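Local atomic coordinates of amorpha-4,11-diene synthase (Artemisia annua, PDB entry 4GAX), a protein that probably converts farnesyl diphosphate into sesquiterpene products as a metal-dependent class I terpene synthase, here a mutant of an alpha-bisabolol synthase. Residues I92-E97 with F294-S299; L218-A223 with N249-L254; G117-L122 with H156-L161. One frame throughout, in Å; residues are numbered along the deposited sequence.

Contact 1: I92-E97 with F294-S299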
ATOM      1  N   ILE A  92       7.650  12.648  -6.674  1.00 21.32           N
ATOM      2  CA  ILE A  92       7.620  14.013  -6.128  1.00 20.12           C
ATOM      3  C   ILE A  92       6.262  14.705  -6.262  1.00 23.75           C
ATOM      4  O   ILE A  92       6.164  15.937  -6.207  1.00 21.59           O
ATOM      5  CB  ILE A  92       8.707  14.908  -6.741  1.00 24.96           C
ATOM      6  CG1 ILE A  92       8.838  14.659  -8.243  1.00 27.49           C
ATOM      7  CG2 ILE A  92      10.042  14.648  -6.070  1.00 26.12           C
ATOM      8  CD1 ILE A  92       9.747  15.669  -8.914  1.00 27.93           C
ATOM      9  N   SER A  93       5.209  13.917  -6.439  1.00 21.81           N
ATOM     10  CA  SER A  93       3.874  14.492  -6.544  1.00 23.24           C
ATOM     11  C   SER A  93       3.489  15.273  -5.277  1.00 20.65           C
ATOM     12  O   SER A  93       2.776  16.276  -5.366  1.00 19.53           O
ATOM     13  CB  SER A  93       2.844  13.412  -6.870  1.00 28.34           C
ATOM     14  OG  SER A  93       2.808  12.432  -5.847  1.00 41.57           O
ATOM     15  N   TYR A  94       4.006  14.860  -4.115  1.00 25.13           N
ATOM     16  CA  TYR A  94       3.705  15.566  -2.856  1.00 26.61           C
ATOM     17  C   TYR A  94       4.212  17.001  -2.841  1.00 26.05           C
ATOM     18  O   TYR A  94       3.765  17.801  -2.029  1.00 24.83           O
ATOM     19  CB  TYR A  94       4.276  14.827  -1.636  1.00 25.72           C
ATOM     20  CG  TYR A  94       5.778  14.698  -1.653  1.00 23.17           C
ATOM     21  CD1 TYR A  94       6.594  15.667  -1.063  1.00 22.28           C
ATOM     22  CD2 TYR A  94       6.390  13.603  -2.254  1.00 24.87           C
ATOM     23  CE1 TYR A  94       7.979  15.543  -1.079  1.00 23.33           C
ATOM     24  CE2 TYR A  94       7.771  13.471  -2.273  1.00 22.45           C
ATOM     25  CZ  TYR A  94       8.558  14.443  -1.686  1.00 26.91           C
ATOM     26  OH  TYR A  94       9.925  14.299  -1.711  1.00 24.46           O
ATOM     27  N   LEU A  95       5.156  17.327  -3.727  1.00 17.89           N
ATOM     28  CA  LEU A  95       5.624  18.708  -3.839  1.00 19.40           C
ATOM     29  C   LEU A  95       4.630  19.576  -4.603  1.00 26.01           C
ATOM     30  O   LEU A  95       4.654  20.793  -4.486  1.00 24.69           O
ATOM     31  CB  LEU A  95       6.973  18.767  -4.558  1.00 23.00           C
ATOM     32  CG  LEU A  95       8.172  18.118  -3.862  1.00 27.20           C
ATOM     33  CD1 LEU A  95       9.401  18.360  -4.711  1.00 25.75           C
ATOM     34  CD2 LEU A  95       8.365  18.709  -2.472  1.00 30.20           C
ATOM     35  N   PHE A  96       3.755  18.946  -5.382  1.00 25.70           N
ATOM     36  CA  PHE A  96       2.856  19.686  -6.269  1.00 26.24           C
ATOM     37  C   PHE A  96       1.411  19.205  -6.167  1.00 27.24           C
ATOM     38  O   PHE A  96       0.712  19.070  -7.182  1.00 21.81           O
ATOM     39  CB  PHE A  96       3.346  19.537  -7.708  1.00 22.17           C
ATOM     40  CG  PHE A  96       4.789  19.901  -7.882  1.00 23.06           C
ATOM     41  CD1 PHE A  96       5.171  21.227  -7.911  1.00 23.46           C
ATOM     42  CD2 PHE A  96       5.766  18.920  -7.994  1.00 26.91           C
ATOM     43  CE1 PHE A  96       6.514  21.589  -8.071  1.00 30.49           C
ATOM     44  CE2 PHE A  96       7.111  19.268  -8.154  1.00 23.77           C
ATOM     45  CZ  PHE A  96       7.481  20.608  -8.188  1.00 32.99           C
ATOM     46  N   GLU A  97       0.978  18.952  -4.934  1.00 24.28           N
ATOM     47  CA  GLU A  97      -0.335  18.390  -4.655  1.00 30.02           C
ATOM     48  C   GLU A  97      -1.432  19.267  -5.225  1.00 27.30           C
ATOM     49  O   GLU A  97      -2.297  18.794  -5.983  1.00 23.27           O
ATOM     50  CB  GLU A  97      -0.532  18.254  -3.144  1.00 39.49           C
ATOM     51  CG  GLU A  97      -1.226  16.983  -2.727  1.00 58.60           C
ATOM     52  CD  GLU A  97      -0.390  15.749  -3.023  1.00 70.85           C
ATOM     53  OE1 GLU A  97       0.555  15.469  -2.255  1.00 78.07           O
ATOM     54  OE2 GLU A  97      -0.671  15.056  -4.026  1.00 71.03           O
ATOM     55  N   PHE A 294       3.833   7.567   2.165  1.00 18.13           N
ATOM     56  CA  PHE A 294       5.279   7.761   2.342  1.00 18.09           C
ATOM     57  C   PHE A 294       5.636   9.246   2.458  1.00 17.00           C
ATOM     58  O   PHE A 294       6.777   9.605   2.780  1.00 20.10           O
ATOM     59  CB  PHE A 294       6.047   7.178   1.145  1.00 22.58           C
ATOM     60  CG  PHE A 294       5.869   7.986  -0.114  1.00 21.55           C
ATOM     61  CD1 PHE A 294       6.733   9.031  -0.423  1.00 26.93           C
ATOM     62  CD2 PHE A 294       4.799   7.731  -0.967  1.00 15.61           C
ATOM     63  CE1 PHE A 294       6.544   9.803  -1.573  1.00 27.52           C
ATOM     64  CE2 PHE A 294       4.601   8.496  -2.131  1.00 17.13           C
ATOM     65  CZ  PHE A 294       5.481   9.535  -2.431  1.00 22.35           C
ATOM     66  N   GLU A 295       4.674  10.112   2.168  1.00 20.65           N
ATOM     67  CA  GLU A 295       4.949  11.540   2.033  1.00 21.19           C
ATOM     68  C   GLU A 295       5.325  12.205   3.362  1.00 18.64           C
ATOM     69  O   GLU A 295       4.896  11.753   4.435  1.00 17.34           O
ATOM     70  CB  GLU A 295       3.761  12.245   1.368  1.00 16.73           C
ATOM     71  CG  GLU A 295       3.479  11.706  -0.044  1.00 17.63           C
ATOM     72  CD  GLU A 295       2.475  10.551  -0.050  1.00 25.78           C
ATOM     73  OE1 GLU A 295       2.282   9.892   0.999  1.00 26.49           O
ATOM     74  OE2 GLU A 295       1.869  10.302  -1.108  1.00 26.58           O
ATOM     75  N   PRO A 296       6.123  13.285   3.289  1.00 20.84           N
ATOM     76  CA  PRO A 296       6.656  13.911   4.502  1.00 24.21           C
ATOM     77  C   PRO A 296       5.566  14.390   5.439  1.00 17.33           C
ATOM     78  O   PRO A 296       5.763  14.335   6.638  1.00 17.64           O
ATOM     79  CB  PRO A 296       7.489  15.090   3.973  1.00 27.82           C
ATOM     80  CG  PRO A 296       7.081  15.263   2.544  1.00 30.58           C
ATOM     81  CD  PRO A 296       6.631  13.928   2.059  1.00 23.22           C
ATOM     82  N   GLN A 297       4.427  14.807   4.897  1.00 13.31           N
ATOM     83  CA  GLN A 297       3.334  15.338   5.695  1.00 23.38           C
ATOM     84  C   GLN A 297       2.788  14.291   6.681  1.00 24.11           C
ATOM     85  O   GLN A 297       2.186  14.633   7.703  1.00 20.98           O
ATOM     86  CB  GLN A 297       2.199  15.825   4.763  1.00 28.68           C
ATOM     87  CG  GLN A 297       2.597  16.943   3.765  1.00 80.96           C
ATOM     88  CD  GLN A 297       3.544  16.491   2.636  1.00 66.32           C
ATOM     89  OE1 GLN A 297       3.708  15.304   2.387  1.00 36.12           O
ATOM     90  NE2 GLN A 297       4.168  17.454   1.959  1.00 71.77           N
ATOM     91  N   TYR A 298       2.986  13.016   6.365  1.00 16.31           N
ATOM     92  CA  TYR A 298       2.417  11.934   7.162  1.00 20.42           C
ATOM     93  C   TYR A 298       3.393  11.216   8.117  1.00 22.64           C
ATOM     94  O   TYR A 298       3.161  10.078   8.526  1.00 21.41           O
ATOM     95  CB  TYR A 298       1.734  10.943   6.224  1.00 18.96           C
ATOM     96  CG  TYR A 298       0.693  11.634   5.367  1.00 15.86           C
ATOM     97  CD1 TYR A 298      -0.403  12.255   5.949  1.00 23.45           C
ATOM     98  CD2 TYR A 298       0.820  11.693   3.980  1.00 17.46           C
ATOM     99  CE1 TYR A 298      -1.372  12.900   5.172  1.00 26.55           C
ATOM    100  CE2 TYR A 298      -0.163  12.339   3.180  1.00 18.18           C
ATOM    101  CZ  TYR A 298      -1.246  12.936   3.795  1.00 26.02           C
ATOM    102  OH  TYR A 298      -2.203  13.581   3.027  1.00 24.65           O
ATOM    103  N   SER A 299       4.464  11.900   8.481  1.00 19.86           N
ATOM    104  CA  SER A 299       5.454  11.377   9.421  1.00 22.30           C
ATOM    105  C   SER A 299       4.890  10.891  10.760  1.00 23.93           C
ATOM    106  O   SER A 299       5.193   9.774  11.196  1.00 20.93           O
ATOM    107  CB  SER A 299       6.535  12.433   9.685  1.00 23.22           C
ATOM    108  OG  SER A 299       7.591  11.842  10.406  1.00 24.20           O
TER
HETATM  109  O   HOH W   1       2.371  11.611  -3.177  1.00 33.20           O
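Pro296 lies over one face of the Tyr94 ring. Its CD stands 3.8 Å from the ring centroid and 21° off the normal, a CH-pi contact displaced toward the rim, and Pro296 CG follows it to 3.7 Å from Tyr94 CE1. Phe294 approaches obliquely near CD2 and CE2 of the tyrosine, its side chain roughly perpendicular, with CE1 3.9 Å from Tyr94 CD2. Glu295 fills the space at the root of the ring, with its CG 3.6 Å from Tyr94 CB. In Tyr94, CG stands between the backbone N and the carbonyl carbon (chi1 62°), which turns one ring face to Pro296 and carries OH to a hydrogen bond with Glu247 of helix 238-269. A leucine in place of Tyr94 would probably leave Glu247 without its phenolic mate and Pro296 without a flat surface to rest on. Beside the apolar contacts, a water donates to Glu295 OE2 at 2.5 Å and also bonds Ser93 OG at 2.8 Å. That carboxylate forms a salt bridge with Arg293, so the water adds to a charge pair already in place. Both segments are turns between helices, one from the N-terminal domain and one from the metal-binding domain, and their meeting is part of the interdomain interface of two-domain, all-helical plant terpene synthases.

Contact 2: L218-A223 with N249-L254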
ATOM      1  N   LEU A 218       3.691  -0.018  -5.030  1.00 19.30           N
ATOM      2  CA  LEU A 218       3.609   1.109  -4.104  1.00 14.34           C
ATOM      3  C   LEU A 218       4.376   2.286  -4.723  1.00 14.63           C
ATOM      4  O   LEU A 218       5.457   2.081  -5.271  1.00 19.33           O
ATOM      5  CB  LEU A 218       4.272   0.713  -2.781  1.00 15.43           C
ATOM      6  CG  LEU A 218       3.377   0.139  -1.679  1.00 36.35           C
ATOM      7  CD1 LEU A 218       1.945  -0.082  -2.132  1.00 46.20           C
ATOM      8  CD2 LEU A 218       3.981  -1.133  -1.112  1.00 37.59           C
ATOM      9  N   PRO A 219       3.842   3.511  -4.599  1.00 20.35           N
ATOM     10  CA  PRO A 219       4.462   4.682  -5.241  1.00 21.73           C
ATOM     11  C   PRO A 219       5.921   4.935  -4.868  1.00 22.42           C
ATOM     12  O   PRO A 219       6.675   5.332  -5.747  1.00 22.26           O
ATOM     13  CB  PRO A 219       3.581   5.866  -4.797  1.00 20.81           C
ATOM     14  CG  PRO A 219       2.585   5.297  -3.787  1.00 25.25           C
ATOM     15  CD  PRO A 219       2.514   3.819  -4.027  1.00 20.36           C
ATOM     16  N   ARG A 220       6.324   4.715  -3.618  1.00 17.87           N
ATOM     17  CA  ARG A 220       7.732   4.941  -3.249  1.00 17.53           C
ATOM     18  C   ARG A 220       8.647   3.894  -3.887  1.00 16.99           C
ATOM     19  O   ARG A 220       9.811   4.170  -4.236  1.00 18.75           O
ATOM     20  CB  ARG A 220       7.907   4.930  -1.723  1.00 20.31           C
ATOM     21  CG  ARG A 220       9.305   5.338  -1.231  1.00 17.09           C
ATOM     22  CD  ARG A 220       9.635   6.781  -1.601  1.00 18.92           C
ATOM     23  NE  ARG A 220      10.866   7.222  -0.937  1.00 17.74           N
ATOM     24  CZ  ARG A 220      11.443   8.408  -1.114  1.00 23.66           C
ATOM     25  NH1 ARG A 220      10.917   9.297  -1.958  1.00 19.52           N
ATOM     26  NH2 ARG A 220      12.556   8.702  -0.444  1.00 20.80           N
ATOM     27  N   ILE A 221       8.130   2.682  -4.051  1.00 19.18           N
ATOM     28  CA  ILE A 221       8.918   1.638  -4.714  1.00 18.34           C
ATOM     29  C   ILE A 221       9.010   1.946  -6.217  1.00 18.10           C
ATOM     30  O   ILE A 221      10.041   1.699  -6.846  1.00 23.35           O
ATOM     31  CB  ILE A 221       8.304   0.233  -4.493  1.00 18.68           C
ATOM     32  CG1 ILE A 221       8.343  -0.118  -3.001  1.00 19.02           C
ATOM     33  CG2 ILE A 221       9.043  -0.821  -5.286  1.00 23.62           C
ATOM     34  CD1 ILE A 221       7.630  -1.454  -2.663  1.00 21.97           C
ATOM     35  N   GLU A 222       7.939   2.467  -6.804  1.00 17.04           N
ATOM     36  CA  GLU A 222       8.014   2.884  -8.221  1.00 23.05           C
ATOM     37  C   GLU A 222       9.075   3.965  -8.425  1.00 23.03           C
ATOM     38  O   GLU A 222       9.864   3.901  -9.366  1.00 23.55           O
ATOM     39  CB  GLU A 222       6.660   3.359  -8.745  1.00 25.59           C
ATOM     40  CG  GLU A 222       6.705   4.084 -10.109  1.00 19.07           C
ATOM     41  CD  GLU A 222       7.057   3.162 -11.277  1.00 30.97           C
ATOM     42  OE1 GLU A 222       7.096   1.916 -11.087  1.00 22.53           O
ATOM     43  OE2 GLU A 222       7.283   3.687 -12.403  1.00 26.54           O
ATOM     44  N   ALA A 223       9.120   4.932  -7.521  1.00 16.53           N
ATOM     45  CA  ALA A 223      10.070   6.030  -7.645  1.00 16.90           C
ATOM     46  C   ALA A 223      11.506   5.531  -7.679  1.00 22.22           C
ATOM     47  O   ALA A 223      12.286   5.940  -8.546  1.00 25.28           O
ATOM     48  CB  ALA A 223       9.878   7.055  -6.506  1.00 17.74           C
ATOM     49  N   ASN A 249      16.445  11.739  -1.781  1.00 15.33           N
ATOM     50  CA  ASN A 249      17.428  11.599  -0.700  1.00 21.07           C
ATOM     51  C   ASN A 249      16.992  12.329   0.572  1.00 27.35           C
ATOM     52  O   ASN A 249      17.185  11.825   1.688  1.00 20.97           O
ATOM     53  CB  ASN A 249      18.834  12.027  -1.157  1.00 26.80           C
ATOM     54  CG  ASN A 249      19.489  11.001  -2.092  1.00 28.35           C
ATOM     55  OD1 ASN A 249      19.025   9.852  -2.219  1.00 23.64           O
ATOM     56  ND2 ASN A 249      20.582  11.411  -2.742  1.00 21.43           N
ATOM     57  N   LEU A 250      16.405  13.511   0.409  1.00 25.83           N
ATOM     58  CA  LEU A 250      15.886  14.249   1.561  1.00 21.41           C
ATOM     59  C   LEU A 250      14.796  13.457   2.270  1.00 28.78           C
ATOM     60  O   LEU A 250      14.791  13.338   3.493  1.00 24.48           O
ATOM     61  CB  LEU A 250      15.317  15.598   1.123  1.00 23.03           C
ATOM     62  CG  LEU A 250      16.338  16.562   0.516  1.00 33.66           C
ATOM     63  CD1 LEU A 250      15.675  17.899   0.169  1.00 34.78           C
ATOM     64  CD2 LEU A 250      17.530  16.758   1.453  1.00 46.38           C
ATOM     65  N   LEU A 251      13.854  12.917   1.509  1.00 20.24           N
ATOM     66  CA  LEU A 251      12.763  12.172   2.125  1.00 19.44           C
ATOM     67  C   LEU A 251      13.269  10.859   2.724  1.00 16.91           C
ATOM     68  O   LEU A 251      12.832  10.450   3.799  1.00 19.25           O
ATOM     69  CB  LEU A 251      11.613  11.956   1.135  1.00 18.02           C
ATOM     70  CG  LEU A 251      10.340  11.334   1.692  1.00 24.46           C
ATOM     71  CD1 LEU A 251       9.816  12.139   2.894  1.00 22.34           C
ATOM     72  CD2 LEU A 251       9.295  11.271   0.568  1.00 15.84           C
ATOM     73  N   GLN A 252      14.227  10.217   2.064  1.00 20.19           N
ATOM     74  CA  GLN A 252      14.860   9.043   2.657  1.00 19.02           C
ATOM     75  C   GLN A 252      15.477   9.353   4.020  1.00 21.89           C
ATOM     76  O   GLN A 252      15.398   8.529   4.941  1.00 17.36           O
ATOM     77  CB  GLN A 252      15.918   8.460   1.725  1.00 21.50           C
ATOM     78  CG  GLN A 252      16.470   7.121   2.198  1.00 22.82           C
ATOM     79  CD  GLN A 252      17.558   6.601   1.297  1.00 28.14           C
ATOM     80  OE1 GLN A 252      18.629   7.219   1.166  1.00 25.52           O
ATOM     81  NE2 GLN A 252      17.299   5.450   0.660  1.00 23.64           N
ATOM     82  N   SER A 253      16.094  10.530   4.153  1.00 17.88           N
ATOM     83  CA  SER A 253      16.667  10.918   5.446  1.00 26.13           C
ATOM     84  C   SER A 253      15.582  11.014   6.512  1.00 27.96           C
ATOM     85  O   SER A 253      15.791  10.616   7.656  1.00 25.65           O
ATOM     86  CB  SER A 253      17.432  12.247   5.352  1.00 27.14           C
ATOM     87  OG  SER A 253      18.638  12.063   4.647  1.00 37.79           O
ATOM     88  N   LEU A 254      14.418  11.530   6.132  1.00 21.89           N
ATOM     89  CA  LEU A 254      13.304  11.653   7.068  1.00 18.75           C
ATOM     90  C   LEU A 254      12.827  10.265   7.486  1.00 22.25           C
ATOM     91  O   LEU A 254      12.600  10.010   8.670  1.00 22.64           O
ATOM     92  CB  LEU A 254      12.154  12.446   6.435  1.00 22.34           C
ATOM     93  CG  LEU A 254      10.866  12.459   7.264  1.00 27.29           C
ATOM     94  CD1 LEU A 254      11.038  13.233   8.585  1.00 28.61           C
ATOM     95  CD2 LEU A 254       9.710  13.030   6.460  1.00 24.27           C
TER
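Arg220 lays its guanidinium against the aliphatic flank of Leu251, and this one arginine carries the whole contact from its helix. Leu251 CG stands 3.8 Å above the guanidinium plane, offset toward its rim, while Leu251 CD2 reaches 3.6 Å from Arg220 NH1 and Leu251 CB 3.7 Å from Arg220 NH2. The leucine and arginine run past one another in opposite senses, and leucine carbons cover one face of the cation, leaving the N-H groups to find acceptors elsewhere. Arg220 NH2 also comes within 3.4 Å of Gln252 N, but both are donors and do not bond each other. What draws NH2 there is the backbone oxygen of Phe248, to which it hydrogen-bonds; this carbonyl is one helical turn before Gln252, where the usual acceptor for Gln252 N would lie. The backbones stay well apart, with 10.1 Å between Arg220 CA and Gln252 CA, and the long arginine bridges the gap. It leaves its helix with CG anti to the backbone N (chi1 -172°), then bends at chi2 (63°) before running out straight. Helices 219-232 and 238-269 follow each other in the chain of this all-helical fold, inclined to one another, and Arg220 spans the two. Further out, Leu556 of helix 547-557 packs on Arg220 and on Ile221, and Gln252 turns to the same C-terminal region, its NE2 hydrogen-bonding Tyr559 O and Leu556 O. Glu222, on another side of helix 219-232, forms salt bridges with Arg217, just before its own helix, and with Arg89 and Arg208 of helices 77-89 and 200-211.

Contact 3: G117-L122 with H156-L161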
ATOM      1  N   GLY A 117      -7.458  12.279 -27.579  1.00 63.27           N
ATOM      2  CA  GLY A 117      -6.211  12.817 -28.082  1.00 67.56           C
ATOM      3  C   GLY A 117      -5.119  11.769 -28.112  1.00 56.76           C
ATOM      4  O   GLY A 117      -5.384  10.565 -27.978  1.00 51.27           O
ATOM      5  N   ALA A 118      -3.885  12.234 -28.299  1.00 45.17           N
ATOM      6  CA  ALA A 118      -2.726  11.452 -27.905  1.00 34.12           C
ATOM      7  C   ALA A 118      -2.927  11.159 -26.423  1.00 25.26           C
ATOM      8  O   ALA A 118      -3.700  11.863 -25.733  1.00 22.54           O
ATOM      9  CB  ALA A 118      -1.444  12.234 -28.116  1.00 35.19           C
ATOM     10  N   ARG A 119      -2.233  10.132 -25.943  1.00 17.38           N
ATOM     11  CA  ARG A 119      -2.197   9.792 -24.521  1.00 29.72           C
ATOM     12  C   ARG A 119      -3.580   9.448 -23.985  1.00 33.28           C
ATOM     13  O   ARG A 119      -3.898   9.750 -22.831  1.00 24.70           O
ATOM     14  CB  ARG A 119      -1.576  10.943 -23.705  1.00 34.09           C
ATOM     15  CG  ARG A 119      -0.438  11.665 -24.425  1.00 42.04           C
ATOM     16  CD  ARG A 119       0.816  11.752 -23.610  1.00 43.80           C
ATOM     17  NE  ARG A 119       1.577  10.519 -23.672  1.00 52.13           N
ATOM     18  CZ  ARG A 119       2.856  10.439 -24.023  1.00 43.02           C
ATOM     19  NH1 ARG A 119       3.538  11.529 -24.355  1.00 48.68           N
ATOM     20  NH2 ARG A 119       3.450   9.257 -24.037  1.00 40.46           N
ATOM     21  N   SER A 120      -4.403   8.805 -24.808  1.00 22.55           N
ATOM     22  CA  SER A 120      -5.717   8.401 -24.332  1.00 21.17           C
ATOM     23  C   SER A 120      -5.606   7.340 -23.228  1.00 22.19           C
ATOM     24  O   SER A 120      -6.320   7.414 -22.224  1.00 22.20           O
ATOM     25  CB  SER A 120      -6.654   7.983 -25.494  1.00 37.04           C
ATOM     26  OG  SER A 120      -6.053   7.023 -26.336  1.00 49.16           O
ATOM     27  N   SER A 121      -4.697   6.374 -23.385  1.00 19.01           N
ATOM     28  CA  SER A 121      -4.494   5.365 -22.340  1.00 21.34           C
ATOM     29  C   SER A 121      -3.984   5.995 -21.035  1.00 24.60           C
ATOM     30  O   SER A 121      -4.355   5.580 -19.920  1.00 18.14           O
ATOM     31  CB  SER A 121      -3.502   4.304 -22.822  1.00 18.05           C
ATOM     32  OG  SER A 121      -4.047   3.577 -23.913  1.00 25.68           O
ATOM     33  N   LEU A 122      -3.113   6.987 -21.170  1.00 16.71           N
ATOM     34  CA  LEU A 122      -2.569   7.672 -19.997  1.00 22.38           C
ATOM     35  C   LEU A 122      -3.663   8.499 -19.330  1.00 24.91           C
ATOM     36  O   LEU A 122      -3.788   8.524 -18.103  1.00 18.70           O
ATOM     37  CB  LEU A 122      -1.385   8.568 -20.398  1.00 19.15           C
ATOM     38  CG  LEU A 122      -0.810   9.425 -19.271  1.00 23.12           C
ATOM     39  CD1 LEU A 122      -0.313   8.515 -18.136  1.00 20.67           C
ATOM     40  CD2 LEU A 122       0.293  10.332 -19.767  1.00 19.07           C
ATOM     41  N   HIS A 156       4.425   0.694 -31.696  1.00 58.84           N
ATOM     42  CA  HIS A 156       4.726   1.827 -30.837  1.00 51.96           C
ATOM     43  C   HIS A 156       4.789   1.396 -29.377  1.00 44.57           C
ATOM     44  O   HIS A 156       3.765   1.345 -28.687  1.00 42.59           O
ATOM     45  CB  HIS A 156       3.689   2.933 -30.997  1.00 58.42           C
ATOM     46  CG  HIS A 156       3.926   4.100 -30.093  1.00 66.98           C
ATOM     47  ND1 HIS A 156       2.905   4.781 -29.466  1.00 71.57           N
ATOM     48  CD2 HIS A 156       5.076   4.696 -29.694  1.00 77.20           C
ATOM     49  CE1 HIS A 156       3.413   5.749 -28.726  1.00 75.42           C
ATOM     50  NE2 HIS A 156       4.728   5.720 -28.844  1.00 79.47           N
ATOM     51  N   VAL A 157       5.998   1.111 -28.907  1.00 32.87           N
ATOM     52  CA  VAL A 157       6.192   0.560 -27.572  1.00 37.08           C
ATOM     53  C   VAL A 157       5.591   1.421 -26.468  1.00 31.29           C
ATOM     54  O   VAL A 157       4.886   0.909 -25.593  1.00 26.05           O
ATOM     55  CB  VAL A 157       7.680   0.332 -27.262  1.00 44.71           C
ATOM     56  CG1 VAL A 157       7.839  -0.366 -25.916  1.00 42.51           C
ATOM     57  CG2 VAL A 157       8.325  -0.486 -28.367  1.00 53.24           C
ATOM     58  N   GLU A 158       5.863   2.724 -26.498  1.00 32.41           N
ATOM     59  CA  GLU A 158       5.379   3.594 -25.426  1.00 34.80           C
ATOM     60  C   GLU A 158       3.850   3.577 -25.319  1.00 34.77           C
ATOM     61  O   GLU A 158       3.297   3.596 -24.221  1.00 31.28           O
ATOM     62  CB  GLU A 158       5.884   5.029 -25.595  1.00 44.08           C
ATOM     63  CG  GLU A 158       5.823   5.823 -24.296  1.00 50.45           C
ATOM     64  CD  GLU A 158       6.009   7.316 -24.501  1.00 64.60           C
ATOM     65  OE1 GLU A 158       6.278   7.736 -25.650  1.00 66.78           O
ATOM     66  OE2 GLU A 158       5.880   8.069 -23.510  1.00 68.04           O
ATOM     67  N   GLY A 159       3.173   3.535 -26.463  1.00 28.76           N
ATOM     68  CA  GLY A 159       1.727   3.481 -26.483  1.00 30.24           C
ATOM     69  C   GLY A 159       1.222   2.147 -25.973  1.00 28.28           C
ATOM     70  O   GLY A 159       0.208   2.095 -25.271  1.00 24.58           O
ATOM     71  N   LEU A 160       1.915   1.070 -26.343  1.00 27.52           N
ATOM     72  CA  LEU A 160       1.517  -0.276 -25.938  1.00 27.30           C
ATOM     73  C   LEU A 160       1.621  -0.389 -24.435  1.00 28.21           C
ATOM     74  O   LEU A 160       0.739  -0.938 -23.771  1.00 24.11           O
ATOM     75  CB  LEU A 160       2.431  -1.330 -26.558  1.00 29.42           C
ATOM     76  CG  LEU A 160       1.970  -2.016 -27.831  1.00 36.25           C
ATOM     77  CD1 LEU A 160       2.986  -3.081 -28.248  1.00 37.94           C
ATOM     78  CD2 LEU A 160       0.601  -2.614 -27.611  1.00 30.03           C
ATOM     79  N   LEU A 161       2.728   0.122 -23.906  1.00 23.38           N
ATOM     80  CA  LEU A 161       2.944   0.151 -22.469  1.00 24.01           C
ATOM     81  C   LEU A 161       1.909   0.986 -21.738  1.00 18.04           C
ATOM     82  O   LEU A 161       1.453   0.592 -20.664  1.00 21.26           O
ATOM     83  CB  LEU A 161       4.346   0.675 -22.150  1.00 30.40           C
ATOM     84  CG  LEU A 161       5.419  -0.354 -21.831  1.00 41.47           C
ATOM     85  CD1 LEU A 161       6.732   0.379 -21.581  1.00 45.52           C
ATOM     86  CD2 LEU A 161       5.002  -1.178 -20.608  1.00 29.60           C
TER
HETATM   87  O   HOH W   2      -2.318   3.438 -25.874  1.00 31.91           O
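Within the all-helical N-terminal domain, the beginnings of helices 120-129 and 157-167 are joined at the surface by a salt bridge between Arg119 and Glu158. Arg119 NH2 is 2.8 Å from Glu158 OE2, which lies at the edge of the guanidinium, near its plane. The hydrogen bond is weak, bent to 130° at the proton, and the guanidinium and carboxylate planes are turned 64° apart. A single oxygen does the gripping, since Glu158 OE1 stays 3.6 Å from Arg119 NH2. Glu158 gets there with a stretched chain, its CG anti to the backbone N (chi1 -160°), whereas Arg119 folds at chi2 and chi3 to bring its end across. The stronger partner of Arg119 NH2 is Glu162, one helical turn beyond Glu158, so two acidic side chains of the same helix share one arginine; Lys82 makes a further long, weak ion pair with Glu158. Arg119 occupies the N-cap position of helix 120-129, and its positive phi belongs to the turn that enters the helix. A little further along, a second link runs through water: it donates to Gly159 O at 2.9 Å and bonds Ser121 OG at 2.6 Å. This serine also packs against Glu162 and Leu163, continuing the helix-helix contact inward, while Leu160, facing away from segment 117-122, packs on Phe183, Thr184, Leu188 and Ile191 of helix 175-194.

How the contacts relate
Contacts 1 and 2 form one continuous patch, their centres about 10 Å apart. Leu251 joins them: its CD2 packs 3.5 Å from Phe294 CD1 and 3.8 Å from Tyr94 OH, and Leu251 CD1 lies 3.7 Å from Pro296 CD. Contact 3 stands apart toward the far end of the N-terminal domain, about 27 Å from either centre, with nearest atoms about 13 Å from contact 1 and about 10 Å from contact 2. In sequence, contact 1 encloses both others, and contact 3 closes before contact 2 opens. Segment 294-299 leads into helix 299-322, whose sequence holds the aspartate-rich DDxxD motif expected to bind the catalytic metals.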